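Local coordinates for periplasmic binding protein/LacI transcriptional regulator (Shewanella sp. ANA-3, PDB 5OCP) that binds L-arabinofuranose, in both its alpha and beta forms, as the periplasmic receptor of an arabinose ABC transporter, to which it presumably hands the sugar, at residues A[12-15]-A[16-20]; A[116-119]-A[120-124]; A[193-196]-A[197-200]; A[210-213]-A[214-218]. All coordinates share one frame; numbering follows the deposited sequence.

Contact 1 (A[12-15]-A[16-20]); sequences SGWR and TSFSE. With FUB (beta-L-arabinofuranose), chain J; AHR (alpha-L-arabinofuranose), chain I.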
loop_
_atom_site.group_PDB
_atom_site.type_symbol
_atom_site.label_atom_id
_atom_site.label_comp_id
_atom_site.label_asym_id
_atom_site.label_seq_id
_atom_site.Cartn_x
_atom_site.Cartn_y
_atom_site.Cartn_z
ATOM N N SER A 12 -8.165 1.876 -2.870
ATOM C CA SER A 12 -8.300 1.358 -1.510
ATOM C C SER A 12 -8.507 2.568 -0.634
ATOM O O SER A 12 -8.027 3.680 -0.909
ATOM C CB SER A 12 -7.039 0.517 -1.042
ATOM O OG SER A 12 -5.936 1.413 -0.945
ATOM N N GLY A 13 -9.137 2.315 0.496
ATOM C CA GLY A 13 -9.140 3.239 1.566
ATOM C C GLY A 13 -7.776 3.662 2.067
ATOM O O GLY A 13 -7.574 4.877 2.423
ATOM N N TRP A 14 -6.797 2.769 2.058
ATOM C CA TRP A 14 -5.437 3.200 2.325
ATOM C C TRP A 14 -4.964 4.325 1.373
ATOM O O TRP A 14 -4.453 5.392 1.823
ATOM C CB TRP A 14 -4.400 2.040 2.351
ATOM C CG TRP A 14 -3.071 2.603 2.731
ATOM C CD1 TRP A 14 -2.591 2.784 4.059
ATOM C CD2 TRP A 14 -2.051 3.158 1.900
ATOM N NE1 TRP A 14 -1.355 3.391 4.028
ATOM C CE2 TRP A 14 -1.034 3.695 2.751
ATOM C CE3 TRP A 14 -1.900 3.341 0.522
ATOM C CZ2 TRP A 14 0.117 4.277 2.241
ATOM C CZ3 TRP A 14 -0.759 3.896 0.033
ATOM C CH2 TRP A 14 0.227 4.386 0.884
ATOM N N ARG A 15 -5.169 4.110 0.076
ATOM C CA ARG A 15 -4.735 5.078 -0.890
ATOM C C ARG A 15 -5.369 6.434 -0.693
ATOM O O ARG A 15 -4.712 7.485 -0.839
ATOM C CB ARG A 15 -5.036 4.544 -2.269
ATOM C CG ARG A 15 -4.787 5.502 -3.394
ATOM C CD ARG A 15 -3.381 5.657 -3.844
ATOM N NE ARG A 15 -2.656 4.379 -3.989
ATOM C CZ ARG A 15 -1.311 4.278 -3.918
ATOM N NH1 ARG A 15 -0.592 5.335 -3.779
ATOM N NH2 ARG A 15 -0.693 3.079 -3.866
ATOM N N THR A 16 -6.682 6.449 -0.426
ATOM C CA THR A 16 -7.342 7.757 -0.223
ATOM C C THR A 16 -6.872 8.381 1.065
ATOM O O THR A 16 -6.670 9.659 1.123
ATOM C CB THR A 16 -8.873 7.628 -0.273
ATOM O OG1 THR A 16 -9.287 6.662 0.637
ATOM C CG2 THR A 16 -9.344 7.126 -1.615
ATOM N N SER A 17 -6.583 7.584 2.090
ATOM C CA SER A 17 -5.962 8.101 3.308
ATOM C C SER A 17 -4.581 8.726 3.088
ATOM O O SER A 17 -4.218 9.789 3.688
ATOM C CB SER A 17 -5.925 7.036 4.440
ATOM O OG SER A 17 -4.812 6.120 4.291
ATOM N N PHE A 18 -3.828 8.135 2.169
ATOM C CA PHE A 18 -2.505 8.640 1.735
ATOM C C PHE A 18 -2.687 9.949 1.057
ATOM O O PHE A 18 -1.955 10.937 1.389
ATOM C CB PHE A 18 -1.835 7.644 0.821
ATOM C CG PHE A 18 -0.496 7.999 0.286
ATOM C CD1 PHE A 18 0.375 8.817 0.926
ATOM C CD2 PHE A 18 -0.099 7.399 -0.945
ATOM C CE1 PHE A 18 1.603 9.069 0.387
ATOM C CE2 PHE A 18 1.132 7.645 -1.517
ATOM C CZ PHE A 18 1.979 8.502 -0.830
ATOM N N SER A 19 -3.622 10.031 0.159
ATOM C CA SER A 19 -3.868 11.337 -0.509
ATOM C C SER A 19 -4.222 12.445 0.535
ATOM O O SER A 19 -3.678 13.516 0.545
ATOM C CB SER A 19 -4.952 11.250 -1.541
ATOM O OG SER A 19 -4.561 10.319 -2.502
ATOM N N GLU A 20 -5.111 12.123 1.449
ATOM C CA GLU A 20 -5.476 13.072 2.505
ATOM C C GLU A 20 -4.330 13.462 3.414
ATOM O O GLU A 20 -4.166 14.660 3.791
ATOM C CB GLU A 20 -6.677 12.533 3.354
ATOM C CG GLU A 20 -7.969 12.535 2.586
ATOM C CD GLU A 20 -8.389 13.959 2.042
ATOM O OE1 GLU A 20 -8.189 15.028 2.712
ATOM O OE2 GLU A 20 -8.933 14.028 0.912
HETATM O O5 FUB J . 1.326 0.841 -2.632
HETATM C C5 FUB J . 0.630 0.630 -1.443
HETATM C C4 FUB J . -0.568 -0.274 -1.681
HETATM O O4 FUB J . -1.385 0.203 -2.723
HETATM C C3 FUB J . -1.436 -0.420 -0.422
HETATM O O3 FUB J . -0.882 -1.418 0.379
HETATM C C2 FUB J . -2.773 -0.785 -1.057
HETATM O O2 FUB J . -3.896 -0.501 -0.256
HETATM C C1 FUB J . -2.761 -0.093 -2.421
HETATM O O1 FUB J . -3.375 1.090 -2.270
HETATM O O5 AHR I . 1.326 0.842 -2.634
HETATM C C5 AHR I . 0.637 0.629 -1.441
HETATM C C4 AHR I . -0.558 -0.277 -1.676
HETATM O O4 AHR I . -1.377 0.217 -2.708
HETATM C C3 AHR I . -1.421 -0.426 -0.409
HETATM O O3 AHR I . -0.880 -1.433 0.383
HETATM C C2 AHR I . -2.765 -0.718 -1.056
HETATM O O2 AHR I . -3.891 -0.492 -0.259
HETATM C C1 AHR I . -2.716 0.286 -2.194
HETATM O O1 AHR I . -3.575 -0.092 -3.144
#
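Thr16 N donates to Ser12 O and Ser17 N to Gly13 O, so the chain enters helix 13-29 with regular i to i+4 bonds from its first turn; Phe18 N to Trp14 O and Ser19 N to Arg15 O continue the series. Ser12 sits just before the helix as its N-cap, where its OG accepts from Arg15 N at 3.0 Å. With chi1 of 67° Ser12 OG lies between the backbone N and the carbonyl carbon, folded back over the first turn, and there it also lies 2.9 Å from O2 of either arabinofuranose anomer. Ser17 OG turns back to Trp14 O at 2.6 Å, giving that carbonyl a second donor beside Phe18 N. Helix 13-29 is the first crossover of the beta-alpha-beta unit formed with strands 2-7 and 32-37, and in this periplasmic binding protein its N-terminal turn faces the sugar. Phe18 CB rides over one face of the Trp14 indole, 4.0 Å from the centroid of the six-membered ring, while the two rings meet at an oblique 31° and touch through Trp14 CH2 and Phe18 CD2. The indole NE1 is held by Leu243 O. Arg15, bent at chi2 and chi3, runs beside Phe18: NH1 lies at the edge of the phenyl ring, 3.5 Å from CD2, with the guanidinium turned 61° from the ring plane. Arg15 NH2 gives a hydrogen bond of 3.2 Å to sugar O4, while salt bridges to Glu11 and Asp88 and a bond to Gln7 fix the group's rotation.

Contact 2 (A[116-119]-A[120-124]); sequences QWLM and DKTQG
Lys121 CB lies over one face of the Trp117 indole, 4.1 Å from the centroid of its six-membered ring in a CH-pi contact, and CG and CD carry on alongside it past CH2. One residue further on, the packing tightens round Leu118 O. Thr122 N and Thr122 OG1 reach this oxygen from opposite faces of the carbonyl plane, OG1 at 2.8 Å; chi1 of 64° swings the Thr122 hydroxyl back over its own backbone toward the last turn. Thr122 CG2 meanwhile meets Leu118 CD1 at 3.9 Å. The helix then closes in a Schellman motif: Gln123 takes positive phi as the C-prime residue, Gly124 N donates to Met119 O at 2.9 Å, and the inner bond from Gln123 N to Asp120 O is weak. Met119, bent at chi2 and chi3, brings SD near Gly124 CA.

The more open side holds exposed Asp120, together with Gln123 and the outward-leading end of Lys121. There Gln116 NE2 gives Asp120 OD1 a bond of 3.1 Å, leaving nearly in its own amide plane but arriving 39° above the carboxylate, and it also bonds to Tyr154 OH. A leucine in place of Gln116 would probably leave Asp120 OD1 and Tyr154 OH without this shared amide donor and the carboxylate freer to turn. Around this end of helix 107-121, Met119 packs on Val150 and Ile151 of helix 138-151 and Leu118 on Phe147, while Trp117 reaches Val220 of strand 218-221 and Val275 and Thr277 of strand 275-277.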
loop_
_atom_site.group_PDB
_atom_site.type_symbol
_atom_site.label_atom_id
_atom_site.label_comp_id
_atom_site.label_asym_id
_atom_site.label_seq_id
_atom_site.Cartn_x
_atom_site.Cartn_y
_atom_site.Cartn_z
ATOM N N GLN A 116 5.715 -14.563 8.941
ATOM C CA GLN A 116 6.222 -15.136 10.168
ATOM C C GLN A 116 5.179 -15.220 11.222
ATOM O O GLN A 116 5.084 -16.231 11.914
ATOM C CB GLN A 116 7.439 -14.342 10.679
ATOM C CG GLN A 116 8.231 -15.039 11.771
ATOM C CD GLN A 116 8.806 -16.375 11.331
ATOM O OE1 GLN A 116 9.621 -16.438 10.434
ATOM N NE2 GLN A 116 8.298 -17.459 11.888
ATOM N N TRP A 117 4.356 -14.184 11.348
ATOM C CA TRP A 117 3.294 -14.173 12.313
ATOM C C TRP A 117 2.339 -15.370 12.071
ATOM O O TRP A 117 1.953 -16.090 13.001
ATOM C CB TRP A 117 2.494 -12.846 12.306
ATOM C CG TRP A 117 1.421 -12.862 13.363
ATOM C CD1 TRP A 117 1.550 -12.457 14.694
ATOM C CD2 TRP A 117 0.056 -13.322 13.230
ATOM N NE1 TRP A 117 0.346 -12.698 15.359
ATOM C CE2 TRP A 117 -0.540 -13.279 14.503
ATOM C CE3 TRP A 117 -0.664 -13.867 12.184
ATOM C CZ2 TRP A 117 -1.856 -13.635 14.715
ATOM C CZ3 TRP A 117 -1.982 -14.288 12.410
ATOM C CH2 TRP A 117 -2.544 -14.172 13.669
ATOM N N LEU A 118 1.965 -15.534 10.799
ATOM C CA LEU A 118 1.080 -16.634 10.433
ATOM C C LEU A 118 1.714 -18.012 10.722
ATOM O O LEU A 118 1.021 -18.922 11.212
ATOM C CB LEU A 118 0.694 -16.535 8.958
ATOM C CG LEU A 118 -0.308 -17.576 8.495
ATOM C CD1 LEU A 118 -1.665 -17.449 9.179
ATOM C CD2 LEU A 118 -0.423 -17.509 6.973
ATOM N N MET A 119 2.999 -18.164 10.438
ATOM C CA MET A 119 3.661 -19.441 10.772
ATOM C C MET A 119 3.668 -19.689 12.253
ATOM O O MET A 119 3.506 -20.838 12.687
ATOM C CB MET A 119 5.066 -19.531 10.190
ATOM C CG MET A 119 5.141 -19.369 8.661
ATOM S SD MET A 119 4.372 -20.789 7.865
ATOM C CE MET A 119 2.706 -20.178 7.528
ATOM N N ASP A 120 3.856 -18.650 13.052
ATOM C CA ASP A 120 3.875 -18.797 14.501
ATOM C C ASP A 120 2.490 -19.187 15.003
ATOM O O ASP A 120 2.350 -20.109 15.811
ATOM C CB ASP A 120 4.333 -17.515 15.185
ATOM C CG ASP A 120 5.754 -17.151 14.922
ATOM O OD1 ASP A 120 6.568 -17.971 14.428
ATOM O OD2 ASP A 120 6.064 -15.934 15.184
ATOM N N LYS A 121 1.449 -18.585 14.429
ATOM C CA LYS A 121 0.066 -18.745 14.808
ATOM C C LYS A 121 -0.381 -20.177 14.535
ATOM O O LYS A 121 -1.158 -20.723 15.312
ATOM C CB LYS A 121 -0.812 -17.797 13.996
ATOM C CG LYS A 121 -2.308 -17.880 14.262
ATOM C CD LYS A 121 -2.767 -17.532 15.645
ATOM C CE LYS A 121 -4.290 -17.491 15.722
ATOM N NZ LYS A 121 -4.630 -17.035 17.096
ATOM N N THR A 122 0.076 -20.732 13.413
ATOM C CA THR A 122 -0.404 -22.012 12.915
ATOM C C THR A 122 0.612 -23.117 13.155
ATOM O O THR A 122 0.419 -24.233 12.635
ATOM C CB THR A 122 -0.700 -21.893 11.408
ATOM O OG1 THR A 122 0.520 -21.610 10.712
ATOM C CG2 THR A 122 -1.660 -20.831 11.159
ATOM N N GLN A 123 1.688 -22.828 13.914
ATOM C CA GLN A 123 2.776 -23.719 14.088
ATOM C C GLN A 123 3.300 -24.301 12.757
ATOM O O GLN A 123 3.653 -25.486 12.681
ATOM C CB GLN A 123 2.375 -24.813 15.129
ATOM C CG GLN A 123 1.915 -24.159 16.451
ATOM C CD GLN A 123 1.592 -25.087 17.623
ATOM O OE1 GLN A 123 1.908 -24.765 18.780
ATOM N NE2 GLN A 123 0.876 -26.149 17.362
ATOM N N GLY A 124 3.319 -23.513 11.661
ATOM C CA GLY A 124 3.892 -23.933 10.423
ATOM C C GLY A 124 3.033 -24.886 9.588
ATOM O O GLY A 124 3.522 -25.384 8.600
#

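Contact 3 (A[193-196]-A[197-200]); sequences SHND and EMAL. With AHR (alpha-L-arabinofuranose), chain I; FUB (beta-L-arabinofuranose), chain J.
Hydrogen bonds carry most of this contact, and Asn195 takes part in the majority of them. Its OD1 accepts from Met198 N at 3.0 Å, a nearly straight bond that arrives 43° above the amide plane and makes Asn195 the N-cap of helix 196-208. The backbone carbonyl of the same residue takes two donors: Ala199 N from the first turn, and Ser193 OG, which lies 2.7 Å from Asn195 O. The amide's other end serves the ligand: Asn195 ND2 points almost straight at sugar O2, 3.0 Å away at 177° in both anomers, and also donates to Phe167 O. A chi1 of 79° brings the amide round to the start of the helix, which lets one flat group cap the helix and grip the sugar. An alanine at Asn195 would probably leave Met198 N without its cap and sugar O2 without this donor.

Together the segments lead from strand 190-193 into helix 196-208 within the second lobe of the periplasmic binding protein fold, and the sugar sits at this strand-to-helix turn. Van der Waals packing completes the contact. Met198 crosses Asn195 at about a right angle, its CG 3.3 Å from Asn195 OD1, and a bend at its last torsion brings Met198 CE back to 3.6 Å from His194 N. Ser193 CB meets Ala199 CB at 3.8 Å.

The carboxylates find their partners beyond the two segments: buried Asp196 is gripped by Thr240, Ser221 and the backbone N of Val225, while Glu197 OE1 accepts from Gly13 N at the opening of helix 13-29.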
loop_
_atom_site.group_PDB
_atom_site.type_symbol
_atom_site.label_atom_id
_atom_site.label_comp_id
_atom_site.label_asym_id
_atom_site.label_seq_id
_atom_site.Cartn_x
_atom_site.Cartn_y
_atom_site.Cartn_z
ATOM N N SER A 193 -3.773 -11.669 2.192
ATOM C CA SER A 193 -4.192 -10.648 1.307
ATOM C C SER A 193 -3.168 -9.517 1.214
ATOM O O SER A 193 -2.730 -9.002 2.262
ATOM C CB SER A 193 -5.511 -10.067 1.778
ATOM O OG SER A 193 -5.889 -9.016 0.919
ATOM N N HIS A 194 -2.798 -9.112 -0.010
ATOM C CA HIS A 194 -1.795 -8.071 -0.108
ATOM C C HIS A 194 -2.275 -6.725 0.435
ATOM O O HIS A 194 -1.425 -5.881 0.697
ATOM C CB HIS A 194 -1.280 -7.930 -1.531
ATOM C CG HIS A 194 -0.498 -9.116 -2.024
ATOM N ND1 HIS A 194 0.136 -9.085 -3.248
ATOM C CD2 HIS A 194 -0.304 -10.355 -1.528
ATOM C CE1 HIS A 194 0.733 -10.254 -3.461
ATOM N NE2 HIS A 194 0.583 -11.003 -2.388
ATOM N N ASN A 195 -3.576 -6.483 0.620
ATOM C CA ASN A 195 -4.028 -5.322 1.302
ATOM C C ASN A 195 -5.302 -5.536 2.075
ATOM O O ASN A 195 -6.041 -6.518 1.862
ATOM C CB ASN A 195 -4.125 -4.066 0.432
ATOM C CG ASN A 195 -5.356 -4.007 -0.451
ATOM O OD1 ASN A 195 -6.024 -5.041 -0.710
ATOM N ND2 ASN A 195 -5.650 -2.794 -0.970
ATOM N N ASP A 196 -5.521 -4.644 3.026
ATOM C CA ASP A 196 -6.699 -4.803 3.893
ATOM C C ASP A 196 -7.998 -4.702 3.105
ATOM O O ASP A 196 -8.969 -5.392 3.479
ATOM C CB ASP A 196 -6.723 -3.731 5.001
ATOM C CG ASP A 196 -5.627 -3.868 6.072
ATOM O OD1 ASP A 196 -4.921 -4.908 6.149
ATOM O OD2 ASP A 196 -5.503 -2.909 6.855
ATOM N N GLU A 197 -8.042 -3.903 2.044
ATOM C CA GLU A 197 -9.235 -3.726 1.216
ATOM C C GLU A 197 -9.737 -5.066 0.664
ATOM O O GLU A 197 -10.914 -5.405 0.840
ATOM C CB GLU A 197 -8.943 -2.721 0.120
ATOM C CG GLU A 197 -10.142 -2.129 -0.548
ATOM C CD GLU A 197 -10.900 -1.088 0.274
ATOM O OE1 GLU A 197 -10.361 -0.295 1.089
ATOM O OE2 GLU A 197 -12.108 -1.003 -0.032
ATOM N N MET A 198 -8.858 -5.874 0.047
ATOM C CA MET A 198 -9.235 -7.141 -0.527
ATOM C C MET A 198 -9.632 -8.073 0.631
ATOM O O MET A 198 -10.512 -8.932 0.467
ATOM C CB MET A 198 -8.145 -7.809 -1.338
ATOM C CG MET A 198 -7.761 -7.057 -2.604
ATOM S SD MET A 198 -6.480 -7.827 -3.576
ATOM C CE MET A 198 -5.133 -7.814 -2.403
ATOM N N ALA A 199 -8.942 -7.953 1.767
ATOM C CA ALA A 199 -9.169 -8.831 2.912
ATOM C C ALA A 199 -10.598 -8.646 3.428
ATOM O O ALA A 199 -11.265 -9.664 3.755
ATOM C CB ALA A 199 -8.214 -8.522 3.968
ATOM N N LEU A 200 -11.059 -7.418 3.447
ATOM C CA LEU A 200 -12.382 -7.154 3.932
ATOM C C LEU A 200 -13.418 -7.674 2.989
ATOM O O LEU A 200 -14.562 -8.100 3.456
ATOM C CB LEU A 200 -12.573 -5.713 4.243
ATOM C CG LEU A 200 -11.686 -5.248 5.422
ATOM C CD1 LEU A 200 -11.658 -3.745 5.551
ATOM C CD2 LEU A 200 -12.017 -5.861 6.751
HETATM O O5 AHR I . 1.326 0.842 -2.634
HETATM C C5 AHR I . 0.637 0.629 -1.441
HETATM C C4 AHR I . -0.558 -0.277 -1.676
HETATM O O4 AHR I . -1.377 0.217 -2.708
HETATM C C3 AHR I . -1.421 -0.426 -0.409
HETATM O O3 AHR I . -0.880 -1.433 0.383
HETATM C C2 AHR I . -2.765 -0.718 -1.056
HETATM O O2 AHR I . -3.891 -0.492 -0.259
HETATM C C1 AHR I . -2.716 0.286 -2.194
HETATM O O1 AHR I . -3.575 -0.092 -3.144
HETATM O O5 FUB J . 1.326 0.841 -2.632
HETATM C C5 FUB J . 0.630 0.630 -1.443
HETATM C C4 FUB J . -0.568 -0.274 -1.681
HETATM O O4 FUB J . -1.385 0.203 -2.723
HETATM C C3 FUB J . -1.436 -0.420 -0.422
HETATM O O3 FUB J . -0.882 -1.418 0.379
HETATM C C2 FUB J . -2.773 -0.785 -1.057
HETATM O O2 FUB J . -3.896 -0.501 -0.256
HETATM C C1 FUB J . -2.761 -0.093 -2.421
HETATM O O1 FUB J . -3.375 1.090 -2.270
#

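Contact 4 (A[210-213]-A[214-218]); sequences GLKP and GKDIL
Lys212, Pro213 and Asp216 bury the most surface here, and the turn is built round them. Asp216 reaches back with OD2 to accept from Lys212 N at 3.0 Å, the donor arriving 38° above the carboxylate plane. The chi1 of Asp216, -63°, sets CG opposite the carbonyl carbon and beside the backbone N, turning the carboxylate to Lys212, whose CB lies 3.4 Å from OD2. In return Lys212 O accepts from Asp216 N at 2.9 Å, with weak bonds from Lys215 N and Ile217 N to the same oxygen. The two charged ends do not pair: Lys212 NZ stays 5.9 Å from Asp216 OD2. A water donates to Gly210 O and, weakly, to OD2. Pro213 forms a single beta bridge with Ile217, Gly214 N donating to Ile217 O at 2.8 Å, and its ring packs on Val203, Ile206 and Lys207 of helix 196-208. Between them Gly214 has positive phi, where a side chain would run into Pro213 O. At the flank Leu211 CD1 meets Ile217 CD1 at 4.2 Å. This is a compact helix-to-strand connection of an alpha/beta fold: a Schellman end at Gly210 closes helix 196-208, and the chain turns back to start strand 218-221.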
loop_
_atom_site.group_PDB
_atom_site.type_symbol
_atom_site.label_atom_id
_atom_site.label_comp_id
_atom_site.label_asym_id
_atom_site.label_seq_id
_atom_site.Cartn_x
_atom_site.Cartn_y
_atom_site.Cartn_z
ATOM N N GLY A 210 -20.811 -19.566 4.783
ATOM C CA GLY A 210 -21.160 -20.192 6.065
ATOM C C GLY A 210 -19.990 -20.566 6.962
ATOM O O GLY A 210 -20.074 -21.466 7.787
ATOM N N LEU A 211 -18.868 -19.880 6.771
ATOM C CA LEU A 211 -17.682 -20.157 7.520
ATOM C C LEU A 211 -17.330 -18.918 8.331
ATOM O O LEU A 211 -17.879 -17.879 8.085
ATOM C CB LEU A 211 -16.562 -20.506 6.501
ATOM C CG LEU A 211 -16.710 -21.824 5.758
ATOM C CD1 LEU A 211 -15.845 -21.819 4.494
ATOM C CD2 LEU A 211 -16.331 -22.940 6.746
ATOM N N LYS A 212 -16.514 -19.066 9.392
ATOM C CA LYS A 212 -16.231 -17.973 10.342
ATOM C C LYS A 212 -14.851 -17.356 10.063
ATOM O O LYS A 212 -13.842 -17.976 10.334
ATOM C CB LYS A 212 -16.268 -18.469 11.814
ATOM C CG LYS A 212 -17.690 -18.678 12.351
ATOM C CD LYS A 212 -17.800 -18.184 13.804
ATOM C CE LYS A 212 -19.224 -18.249 14.347
ATOM N NZ LYS A 212 -19.575 -19.643 14.758
ATOM N N PRO A 213 -14.851 -16.206 9.393
ATOM C CA PRO A 213 -13.544 -15.598 9.115
ATOM C C PRO A 213 -12.948 -15.126 10.460
ATOM O O PRO A 213 -13.676 -14.700 11.378
ATOM C CB PRO A 213 -13.927 -14.441 8.206
ATOM C CG PRO A 213 -15.233 -14.019 8.678
ATOM C CD PRO A 213 -15.950 -15.322 9.021
ATOM N N GLY A 214 -11.631 -15.218 10.554
ATOM C CA GLY A 214 -10.931 -14.867 11.782
ATOM C C GLY A 214 -10.802 -16.013 12.765
ATOM O O GLY A 214 -10.038 -15.919 13.730
ATOM N N LYS A 215 -11.565 -17.086 12.560
ATOM C CA LYS A 215 -11.510 -18.253 13.439
ATOM C C LYS A 215 -11.290 -19.488 12.608
ATOM O O LYS A 215 -10.218 -20.112 12.701
ATOM C CB LYS A 215 -12.854 -18.305 14.160
ATOM C CG LYS A 215 -13.085 -19.565 14.989
ATOM C CD LYS A 215 -12.120 -19.698 16.143
ATOM C CE LYS A 215 -12.603 -20.743 17.155
ATOM N NZ LYS A 215 -12.653 -22.113 16.546
ATOM N N ASP A 216 -12.231 -19.857 11.765
ATOM C CA ASP A 216 -12.095 -21.047 10.870
ATOM C C ASP A 216 -11.026 -20.784 9.743
ATOM O O ASP A 216 -10.200 -21.658 9.429
ATOM C CB ASP A 216 -13.400 -21.421 10.195
ATOM C CG ASP A 216 -14.498 -21.841 11.153
ATOM O OD1 ASP A 216 -14.122 -22.308 12.242
ATOM O OD2 ASP A 216 -15.707 -21.662 10.735
ATOM N N ILE A 217 -11.093 -19.612 9.116
ATOM C CA ILE A 217 -10.107 -19.208 8.140
ATOM C C ILE A 217 -9.474 -17.885 8.732
ATOM O O ILE A 217 -10.170 -16.926 8.890
ATOM C CB ILE A 217 -10.776 -18.942 6.823
ATOM C CG1 ILE A 217 -11.394 -20.262 6.314
ATOM C CG2 ILE A 217 -9.798 -18.453 5.788
ATOM C CD1 ILE A 217 -12.067 -20.075 4.999
ATOM N N LEU A 218 -8.187 -17.947 8.962
ATOM C CA LEU A 218 -7.405 -16.793 9.456
ATOM C C LEU A 218 -7.254 -15.816 8.334
ATOM O O LEU A 218 -7.250 -16.193 7.158
ATOM C CB LEU A 218 -6.050 -17.208 9.952
ATOM C CG LEU A 218 -5.995 -18.245 11.094
ATOM C CD1 LEU A 218 -4.564 -18.617 11.345
ATOM C CD2 LEU A 218 -6.752 -17.710 12.290
HETATM O O HOH W 1 -18.755 -22.844 9.682
#

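How the contacts relate
Contacts 1 and 3 are the buried pair and contacts 2 and 4 the more peripheral one, their centres 23 and 25 Å from the centre of the chain against 9 and 10 Å. Contacts 1 and 3 both begin helices with a polar N-cap that also holds the sugar, and they meet across the cleft, where Ser12 packs on Asn195. Contacts 2 and 4 instead deal with helix ends: one Schellman motif closes helix 107-121 in contact 2, and another, at the end of helix 196-208, leads into the loop of contact 4. Leu218 CD1 packs against Leu118, Lys121 and Thr122. Contacts 3 and 4 flank the same helix, 196-208, at its ligand-facing start and its distant end.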